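Local coordinates for protein pullulanase (Klebsiella oxytoca, PDB 2YOC) that hydrolyses the alpha-1,6-glucosidic linkages of pullulan and related branched dextrins, and is a type 2 secretion substrate that binds membranes, at residues C110-V115 / D126-F131; G292-R297 / S338-A343; T719-L724 / G805-D810. All blocks are in the same frame, centred on the assembly; numbering follows the deposited sequence.

Contact 1. Residues C110-V115 / D126-F131; sequences CINVIV and DLRVAF
V113 and L127 pair in the antiparallel ladder of strands 110-115 and 127-130, whose directions differ by 156° and whose axes come within 4.7 Å. The pair is bonded both ways, V113 N to L127 O at 3.2 Å and L127 N to V113 O at 3.1 Å. Further along, V129 N gives to I111 O at 3.1 Å, while the return bond from I111 N to V129 O is weak.

One face of the ladder is apolar and carries I111, V113, L127 and V129. The I111 and V129 side chains run alongside each other in the same direction, with I111 CG1 3.7 Å from V129 CB. I111 has CG1 between its backbone N and carbonyl carbon (chi1 52°), which puts CG1 and CG2 on the same side of the F131 ring plane, each 3.6 Å from F131 CZ. The F131 side chain stands roughly perpendicular to that of I111, and V129 O sits over the centre of one ring face. V115 CG2 reaches L127 CD1 at the other end.

The opposite face holds N112 and R128, next to each other. R128, extended from CG to NE, brings NE to N112 OD1 at 3.5 Å, a weak bond with the amide and guanidinium planes 54° apart. The amide is held more firmly through ND2, which donates to W68 O and N70 OD1. C110 on this face is disulfide-bonded to C73, and D126 OD2 bonds T119 of the second subunit.

This is a beta hairpin, and strand 63-68 completes a three-stranded antiparallel sheet. Its apolar face packs on I44 and V141 of strands 41-46 and 138-141, consistent with the beta sandwich of the transthyretin clan.

Contact 2. Residues G292-R297 / S338-A343; sequences GGVTFR and SDLKGA. With SO4 (sulfate ion), chain Q.
V294 and L340 make the main apolar contact here, their side chains meeting roughly perpendicular to one another. V294 CG1 comes to 3.7 Å from L340 CD1 and also lies against L340 CB; with chi1 at 47° this branch is tucked in over the V294 backbone and faces L340. The same L340 methyl reaches the edge of the F296 ring near its plane, 4.2 Å from F296 CE1. L340 CD1 is thus shared by two residues on one side of the strand.

The polar approach is slight. S338 OG lies 3.3 Å from G293 CA; G293 N, at 3.4 Å from the same OG, is at too poor an angle for a hydrogen bond, and the two segments share none. Within 338-343 the chain is folded by its own bonds: K341 N reaches S338 O, and A343 N gives to L340 O at 2.8 Å in a type II beta turn with G342 at its third position.

The remaining hydrogen bonds involve R297, which takes no part in the contact with 338-343. On the other side of the strand it holds a sulfate ion, probably from the crystallisation liquor, by two of them: R297 NH1 to O3 at 2.8 Å and R297 NH2 to O1 at 3.1 Å, the latter nearly straight at 168°. NH1 also donates to S284 O.

Strand 293-299 runs between strands 286-290 and 331-336 in the antiparallel sheet of the carbohydrate-binding module 48 region. The 338-343 loop leads from strand 331-336 to strand 344-353, and L340 packs on W334 and on V310 of strand 305-311, while F296 meets Y345 edge-to-face.

Contact 3. Residues T719-L724 / G805-D810; sequences TFSDRL and GGYAAD
The hydroxyls of T719 and Y807 share a hydrogen bond, OG1 to OH at 3.1 Å, in which either may be the donor. A chi1 of 59° throws the Y807 ring across the gap, and its hydroxyl arrives near T719, S721 CB and F720 O.

At the other end, R723 NE donates to G805 O at 2.6 Å. The oxygen is met in its carbonyl plane, on a lone pair, and lies almost in the guanidinium plane; it accepts from N779 ND2 as well. R723 NH1 forms a salt bridge with the adjacent D722, meeting OD1 at 2.6 Å on its syn side but 28° out of the carboxylate plane, and Q709 NE2 also donates to that OD1. R723 NH2 goes to P804 O. Each of the three guanidinium nitrogens therefore has an acceptor.

These bonds fix the rotation of the guanidinium, and the Y807 ring comes to one of its faces: Y807 CE2 lies 3.9 Å above the R723 guanidinium plane, and the planes are 80° apart, so the ring meets the group edge-on and not in parallel.

Chemically, this is a buried polar fastening between the sixth strand of the parallel barrel, with the start of helix 722-729, and the loop before the seventh strand. The arginine charge is probably balanced in part by D722 and eased further by the backbone carbonyls.

Overall arrangement
From the N terminus the three contacts come strictly in series; none nests in or crosses another. Contact 1 closes a hairpin in the pullulanase-associated domain, next to a second subunit, with ten residues between its segments, the first two still strand. Contact 2 spans 40 residues, mostly strand, and ties a loop to its own sheet in the module 48 region. Contact 3 closes the longest span, 80 residues, joining strand 718-720 to the loop before strand 814-816 in the eight-stranded parallel barrel, the (beta/alpha)8 fold of this glycosidase family. The three are well separated: even contact 2 and contact 3 have their nearest atoms about 32 Å apart.

Contact 1. Residues C110-V115 / D126-F131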
loop_
_atom_site.group_PDB
_atom_site.type_symbol
_atom_site.label_atom_id
_atom_site.label_comp_id
_atom_site.label_asym_id
_atom_site.label_seq_id
_atom_site.Cartn_x
_atom_site.Cartn_y
_atom_site.Cartn_z
ATOM N N CYS B 110 -0.705 -32.419 -52.600
ATOM C CA CYS B 110 -1.186 -31.073 -52.261
ATOM C C CYS B 110 -0.059 -30.028 -52.166
ATOM O O CYS B 110 1.120 -30.390 -52.180
ATOM C CB CYS B 110 -2.033 -31.103 -50.988
ATOM S SG CYS B 110 -1.151 -31.696 -49.521
ATOM N N ILE B 111 -0.430 -28.736 -52.039
ATOM C CA ILE B 111 0.495 -27.598 -51.934
ATOM C C ILE B 111 0.089 -26.632 -50.801
ATOM O O ILE B 111 -1.108 -26.495 -50.519
ATOM C CB ILE B 111 0.619 -26.858 -53.293
ATOM C CG1 ILE B 111 -0.776 -26.488 -53.865
ATOM C CG2 ILE B 111 1.438 -27.690 -54.286
ATOM C CD1 ILE B 111 -0.831 -25.378 -54.948
ATOM N N ASN B 112 1.082 -25.959 -50.162
ATOM C CA ASN B 112 0.847 -24.969 -49.088
ATOM C C ASN B 112 0.911 -23.541 -49.650
ATOM O O ASN B 112 1.990 -23.075 -50.034
ATOM C CB ASN B 112 1.862 -25.107 -47.938
ATOM C CG ASN B 112 1.903 -26.439 -47.250
ATOM O OD1 ASN B 112 1.012 -26.798 -46.469
ATOM N ND2 ASN B 112 2.993 -27.158 -47.462
ATOM N N VAL B 113 -0.240 -22.854 -49.693
ATOM C CA VAL B 113 -0.337 -21.481 -50.198
ATOM C C VAL B 113 -0.758 -20.506 -49.088
ATOM O O VAL B 113 -1.742 -20.738 -48.385
ATOM C CB VAL B 113 -1.290 -21.351 -51.419
ATOM C CG1 VAL B 113 -1.030 -20.056 -52.188
ATOM C CG2 VAL B 113 -1.197 -22.559 -52.341
ATOM N N ILE B 114 -0.007 -19.412 -48.949
ATOM C CA ILE B 114 -0.342 -18.323 -48.042
ATOM C C ILE B 114 -0.457 -17.128 -48.955
ATOM O O ILE B 114 0.534 -16.684 -49.541
ATOM C CB ILE B 114 0.635 -18.101 -46.853
ATOM C CG1 ILE B 114 0.621 -19.312 -45.890
ATOM C CG2 ILE B 114 0.265 -16.813 -46.101
ATOM C CD1 ILE B 114 1.858 -19.483 -45.043
ATOM N N VAL B 115 -1.686 -16.673 -49.143
ATOM C CA VAL B 115 -1.997 -15.540 -50.000
ATOM C C VAL B 115 -1.723 -14.239 -49.218
ATOM O O VAL B 115 -2.222 -14.078 -48.104
ATOM C CB VAL B 115 -3.443 -15.680 -50.538
ATOM C CG1 VAL B 115 -3.901 -14.418 -51.262
ATOM C CG2 VAL B 115 -3.570 -16.906 -51.444
ATOM N N ASP B 126 -3.935 -21.107 -43.273
ATOM C CA ASP B 126 -2.935 -21.582 -44.223
ATOM C C ASP B 126 -3.683 -22.528 -45.171
ATOM O O ASP B 126 -4.258 -23.530 -44.725
ATOM C CB ASP B 126 -1.796 -22.334 -43.507
ATOM C CG ASP B 126 -1.060 -21.579 -42.418
ATOM O OD1 ASP B 126 -1.296 -20.360 -42.274
ATOM O OD2 ASP B 126 -0.244 -22.208 -41.713
ATOM N N LEU B 127 -3.737 -22.176 -46.459
ATOM C CA LEU B 127 -4.437 -22.991 -47.442
ATOM C C LEU B 127 -3.658 -24.257 -47.762
ATOM O O LEU B 127 -2.421 -24.254 -47.753
ATOM C CB LEU B 127 -4.695 -22.207 -48.739
ATOM C CG LEU B 127 -5.451 -20.888 -48.631
ATOM C CD1 LEU B 127 -5.214 -20.026 -49.871
ATOM C CD2 LEU B 127 -6.940 -21.117 -48.402
ATOM N N ARG B 128 -4.391 -25.342 -48.027
ATOM C CA ARG B 128 -3.837 -26.628 -48.425
ATOM C C ARG B 128 -4.679 -27.091 -49.602
ATOM O O ARG B 128 -5.835 -27.481 -49.419
ATOM C CB ARG B 128 -3.819 -27.628 -47.256
ATOM C CG ARG B 128 -2.591 -27.488 -46.353
ATOM C CD ARG B 128 -2.539 -28.568 -45.282
ATOM N NE ARG B 128 -1.287 -28.546 -44.516
ATOM C CZ ARG B 128 -1.064 -29.256 -43.408
ATOM N NH1 ARG B 128 -2.009 -30.053 -42.918
ATOM N NH2 ARG B 128 0.103 -29.173 -42.781
ATOM N N VAL B 129 -4.133 -26.937 -50.825
ATOM C CA VAL B 129 -4.821 -27.271 -52.077
ATOM C C VAL B 129 -4.648 -28.759 -52.431
ATOM O O VAL B 129 -3.631 -29.136 -53.012
ATOM C CB VAL B 129 -4.433 -26.318 -53.250
ATOM C CG1 VAL B 129 -5.202 -26.651 -54.531
ATOM C CG2 VAL B 129 -4.631 -24.855 -52.871
ATOM N N ALA B 130 -5.653 -29.590 -52.095
ATOM C CA ALA B 130 -5.641 -31.020 -52.383
ATOM C C ALA B 130 -6.102 -31.262 -53.813
ATOM O O ALA B 130 -7.276 -31.064 -54.124
ATOM C CB ALA B 130 -6.536 -31.762 -51.400
ATOM N N PHE B 131 -5.168 -31.684 -54.691
ATOM C CA PHE B 131 -5.413 -31.958 -56.120
ATOM C C PHE B 131 -6.372 -33.137 -56.386
ATOM O O PHE B 131 -6.819 -33.327 -57.522
ATOM C CB PHE B 131 -4.091 -32.114 -56.892
ATOM C CG PHE B 131 -3.082 -31.003 -56.703
ATOM C CD1 PHE B 131 -3.371 -29.699 -57.099
ATOM C CD2 PHE B 131 -1.831 -31.264 -56.156
ATOM C CE1 PHE B 131 -2.430 -28.678 -56.955
ATOM C CE2 PHE B 131 -0.897 -30.238 -55.991
ATOM C CZ PHE B 131 -1.199 -28.955 -56.406
#

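Contact 2. Residues G292-R297 / S338-A343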
loop_
_atom_site.group_PDB
_atom_site.type_symbol
_atom_site.label_atom_id
_atom_site.label_comp_id
_atom_site.label_asym_id
_atom_site.label_seq_id
_atom_site.Cartn_x
_atom_site.Cartn_y
_atom_site.Cartn_z
ATOM N N GLY B 292 -51.853 -43.196 -16.523
ATOM C CA GLY B 292 -52.546 -42.747 -17.712
ATOM C C GLY B 292 -51.733 -42.921 -18.974
ATOM O O GLY B 292 -52.202 -42.535 -20.043
ATOM N N GLY B 293 -50.515 -43.467 -18.875
ATOM C CA GLY B 293 -49.665 -43.665 -20.047
ATOM C C GLY B 293 -48.346 -42.927 -20.072
ATOM O O GLY B 293 -47.751 -42.654 -19.028
ATOM N N VAL B 294 -47.831 -42.665 -21.271
ATOM C CA VAL B 294 -46.531 -42.004 -21.415
ATOM C C VAL B 294 -46.635 -40.831 -22.337
ATOM O O VAL B 294 -47.079 -40.986 -23.473
ATOM C CB VAL B 294 -45.363 -42.961 -21.796
ATOM C CG1 VAL B 294 -45.750 -43.881 -22.950
ATOM C CG2 VAL B 294 -44.073 -42.191 -22.132
ATOM N N THR B 295 -46.261 -39.649 -21.832
ATOM C CA THR B 295 -46.268 -38.431 -22.632
ATOM C C THR B 295 -44.823 -38.178 -23.087
ATOM O O THR B 295 -43.905 -38.117 -22.246
ATOM C CB THR B 295 -46.874 -37.229 -21.863
ATOM O OG1 THR B 295 -48.267 -37.451 -21.643
ATOM C CG2 THR B 295 -46.670 -35.888 -22.584
ATOM N N PHE B 296 -44.640 -38.082 -24.427
ATOM C CA PHE B 296 -43.369 -37.763 -25.033
ATOM C C PHE B 296 -43.439 -36.293 -25.323
ATOM O O PHE B 296 -44.389 -35.856 -25.983
ATOM C CB PHE B 296 -43.189 -38.516 -26.357
ATOM C CG PHE B 296 -42.857 -39.978 -26.221
ATOM C CD1 PHE B 296 -43.867 -40.932 -26.141
ATOM C CD2 PHE B 296 -41.530 -40.407 -26.158
ATOM C CE1 PHE B 296 -43.561 -42.287 -25.997
ATOM C CE2 PHE B 296 -41.226 -41.765 -26.020
ATOM C CZ PHE B 296 -42.242 -42.692 -25.956
ATOM N N ARG B 297 -42.464 -35.522 -24.837
ATOM C CA ARG B 297 -42.394 -34.103 -25.135
ATOM C C ARG B 297 -40.996 -33.639 -25.391
ATOM O O ARG B 297 -40.083 -33.795 -24.546
ATOM C CB ARG B 297 -43.063 -33.218 -24.079
ATOM C CG ARG B 297 -43.192 -31.748 -24.514
ATOM C CD ARG B 297 -43.911 -30.895 -23.505
ATOM N NE ARG B 297 -45.352 -31.150 -23.559
ATOM C CZ ARG B 297 -46.004 -31.873 -22.657
ATOM N NH1 ARG B 297 -45.357 -32.393 -21.622
ATOM N NH2 ARG B 297 -47.311 -32.082 -22.781
ATOM N N SER B 338 -49.211 -47.224 -21.478
ATOM C CA SER B 338 -48.206 -47.570 -20.465
ATOM C C SER B 338 -47.419 -48.829 -20.881
ATOM O O SER B 338 -46.405 -49.168 -20.271
ATOM C CB SER B 338 -48.850 -47.705 -19.084
ATOM O OG SER B 338 -49.011 -46.441 -18.447
ATOM N N ASP B 339 -47.889 -49.491 -21.977
ATOM C CA ASP B 339 -47.275 -50.656 -22.615
ATOM C C ASP B 339 -45.854 -50.305 -23.104
ATOM O O ASP B 339 -44.969 -51.167 -23.082
ATOM C CB ASP B 339 -48.136 -51.171 -23.783
ATOM C CG ASP B 339 -49.089 -50.159 -24.401
ATOM O OD1 ASP B 339 -48.606 -49.233 -25.112
ATOM O OD2 ASP B 339 -50.318 -50.289 -24.177
ATOM N N LEU B 340 -45.623 -49.026 -23.457
ATOM C CA LEU B 340 -44.338 -48.544 -23.936
ATOM C C LEU B 340 -43.223 -48.543 -22.892
ATOM O O LEU B 340 -42.074 -48.272 -23.242
ATOM C CB LEU B 340 -44.489 -47.179 -24.629
ATOM C CG LEU B 340 -45.459 -47.150 -25.808
ATOM C CD1 LEU B 340 -45.910 -45.761 -26.103
ATOM C CD2 LEU B 340 -44.854 -47.756 -27.039
ATOM N N LYS B 341 -43.518 -48.873 -21.630
ATOM C CA LYS B 341 -42.453 -48.925 -20.611
ATOM C C LYS B 341 -41.337 -49.878 -21.092
ATOM O O LYS B 341 -41.596 -51.070 -21.327
ATOM C CB LYS B 341 -43.009 -49.377 -19.247
ATOM C CG LYS B 341 -41.988 -49.567 -18.132
ATOM C CD LYS B 341 -42.619 -50.293 -16.932
ATOM C CE LYS B 341 -41.827 -50.227 -15.635
ATOM N NZ LYS B 341 -42.204 -51.349 -14.714
ATOM N N GLY B 342 -40.137 -49.320 -21.289
ATOM C CA GLY B 342 -38.973 -50.082 -21.737
ATOM C C GLY B 342 -38.690 -50.013 -23.224
ATOM O O GLY B 342 -37.630 -50.469 -23.665
ATOM N N ALA B 343 -39.617 -49.453 -24.011
ATOM C CA ALA B 343 -39.388 -49.323 -25.449
ATOM C C ALA B 343 -38.281 -48.305 -25.740
ATOM O O ALA B 343 -38.069 -47.337 -24.978
ATOM C CB ALA B 343 -40.664 -48.911 -26.179
HETATM S S SO4 Q . -48.344 -33.329 -19.269
HETATM O O1 SO4 Q . -49.012 -33.406 -20.602
HETATM O O2 SO4 Q . -48.803 -32.103 -18.557
HETATM O O3 SO4 Q . -46.872 -33.291 -19.417
HETATM O O4 SO4 Q . -48.665 -34.518 -18.482
#

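Contact 3. Residues T719-L724 / G805-D810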
loop_
_atom_site.group_PDB
_atom_site.type_symbol
_atom_site.label_atom_id
_atom_site.label_comp_id
_atom_site.label_asym_id
_atom_site.label_seq_id
_atom_site.Cartn_x
_atom_site.Cartn_y
_atom_site.Cartn_z
ATOM N N THR B 719 -17.014 -22.229 -3.816
ATOM C CA THR B 719 -16.042 -22.232 -4.917
ATOM C C THR B 719 -14.729 -22.798 -4.421
ATOM O O THR B 719 -14.432 -22.685 -3.229
ATOM C CB THR B 719 -15.800 -20.835 -5.462
ATOM O OG1 THR B 719 -15.645 -19.930 -4.374
ATOM C CG2 THR B 719 -16.883 -20.380 -6.387
ATOM N N PHE B 720 -13.944 -23.401 -5.330
ATOM C CA PHE B 720 -12.624 -23.908 -4.987
ATOM C C PHE B 720 -11.731 -22.698 -4.797
ATOM O O PHE B 720 -11.821 -21.727 -5.571
ATOM C CB PHE B 720 -12.039 -24.811 -6.101
ATOM C CG PHE B 720 -12.536 -26.232 -6.130
ATOM C CD1 PHE B 720 -11.917 -27.218 -5.370
ATOM C CD2 PHE B 720 -13.628 -26.589 -6.917
ATOM C CE1 PHE B 720 -12.388 -28.542 -5.393
ATOM C CE2 PHE B 720 -14.098 -27.911 -6.940
ATOM C CZ PHE B 720 -13.468 -28.883 -6.190
ATOM N N SER B 721 -10.905 -22.735 -3.739
ATOM C CA SER B 721 -9.951 -21.663 -3.481
ATOM C C SER B 721 -8.560 -22.093 -3.913
ATOM O O SER B 721 -8.010 -23.103 -3.432
ATOM C CB SER B 721 -9.970 -21.211 -2.034
ATOM O OG SER B 721 -9.054 -20.145 -1.852
ATOM N N ASP B 722 -8.026 -21.329 -4.866
ATOM C CA ASP B 722 -6.721 -21.489 -5.478
ATOM C C ASP B 722 -5.646 -20.756 -4.666
ATOM O O ASP B 722 -4.458 -20.975 -4.894
ATOM C CB ASP B 722 -6.769 -20.989 -6.938
ATOM C CG ASP B 722 -7.416 -19.637 -7.210
ATOM O OD1 ASP B 722 -8.177 -19.151 -6.345
ATOM O OD2 ASP B 722 -7.223 -19.103 -8.321
ATOM N N ARG B 723 -6.068 -19.910 -3.710
ATOM C CA ARG B 723 -5.181 -19.118 -2.877
ATOM C C ARG B 723 -4.298 -19.958 -1.991
ATOM O O ARG B 723 -3.078 -19.828 -2.068
ATOM C CB ARG B 723 -5.957 -18.104 -2.039
ATOM C CG ARG B 723 -6.368 -16.866 -2.799
ATOM C CD ARG B 723 -7.670 -17.103 -3.471
ATOM N NE ARG B 723 -8.307 -15.871 -3.887
ATOM C CZ ARG B 723 -8.696 -15.639 -5.126
ATOM N NH1 ARG B 723 -8.485 -16.539 -6.074
ATOM N NH2 ARG B 723 -9.315 -14.510 -5.429
ATOM N N LEU B 724 -4.887 -20.797 -1.120
ATOM C CA LEU B 724 -4.081 -21.642 -0.227
ATOM C C LEU B 724 -3.365 -22.688 -1.072
ATOM O O LEU B 724 -2.176 -22.920 -0.862
ATOM C CB LEU B 724 -4.954 -22.279 0.862
ATOM C CG LEU B 724 -4.308 -23.276 1.811
ATOM C CD1 LEU B 724 -4.831 -23.098 3.218
ATOM C CD2 LEU B 724 -4.561 -24.709 1.361
ATOM N N GLY B 805 -7.291 -11.656 -2.230
ATOM C CA GLY B 805 -7.015 -12.995 -1.714
ATOM C C GLY B 805 -8.247 -13.595 -1.111
ATOM O O GLY B 805 -8.781 -14.569 -1.643
ATOM N N GLY B 806 -8.729 -12.957 -0.051
ATOM C CA GLY B 806 -9.958 -13.361 0.617
ATOM C C GLY B 806 -11.139 -12.847 -0.170
ATOM O O GLY B 806 -11.064 -11.745 -0.713
ATOM N N TYR B 807 -12.211 -13.646 -0.262
ATOM C CA TYR B 807 -13.404 -13.272 -1.042
ATOM C C TYR B 807 -14.729 -13.704 -0.453
ATOM O O TYR B 807 -15.768 -13.178 -0.887
ATOM C CB TYR B 807 -13.326 -13.784 -2.508
ATOM C CG TYR B 807 -13.192 -15.281 -2.653
ATOM C CD1 TYR B 807 -14.310 -16.101 -2.661
ATOM C CD2 TYR B 807 -11.945 -15.874 -2.833
ATOM C CE1 TYR B 807 -14.189 -17.484 -2.802
ATOM C CE2 TYR B 807 -11.814 -17.252 -3.013
ATOM C CZ TYR B 807 -12.939 -18.052 -3.004
ATOM O OH TYR B 807 -12.800 -19.407 -3.183
ATOM N N ALA B 808 -14.700 -14.706 0.469
ATOM C CA ALA B 808 -15.898 -15.314 1.021
ATOM C C ALA B 808 -16.564 -14.589 2.158
ATOM O O ALA B 808 -15.904 -13.829 2.872
ATOM C CB ALA B 808 -15.604 -16.741 1.416
ATOM N N ALA B 809 -17.879 -14.859 2.353
ATOM C CA ALA B 809 -18.643 -14.340 3.495
ATOM C C ALA B 809 -18.578 -15.342 4.628
ATOM O O ALA B 809 -18.457 -14.926 5.771
ATOM C CB ALA B 809 -20.084 -14.097 3.119
ATOM N N ASP B 810 -18.644 -16.660 4.331
ATOM C CA ASP B 810 -18.561 -17.723 5.347
ATOM C C ASP B 810 -17.560 -18.799 4.877
ATOM O O ASP B 810 -17.410 -19.000 3.664
ATOM C CB ASP B 810 -19.947 -18.359 5.629
ATOM C CG ASP B 810 -21.021 -17.381 6.068
ATOM O OD1 ASP B 810 -21.089 -17.074 7.284
ATOM O OD2 ASP B 810 -21.800 -16.924 5.195
#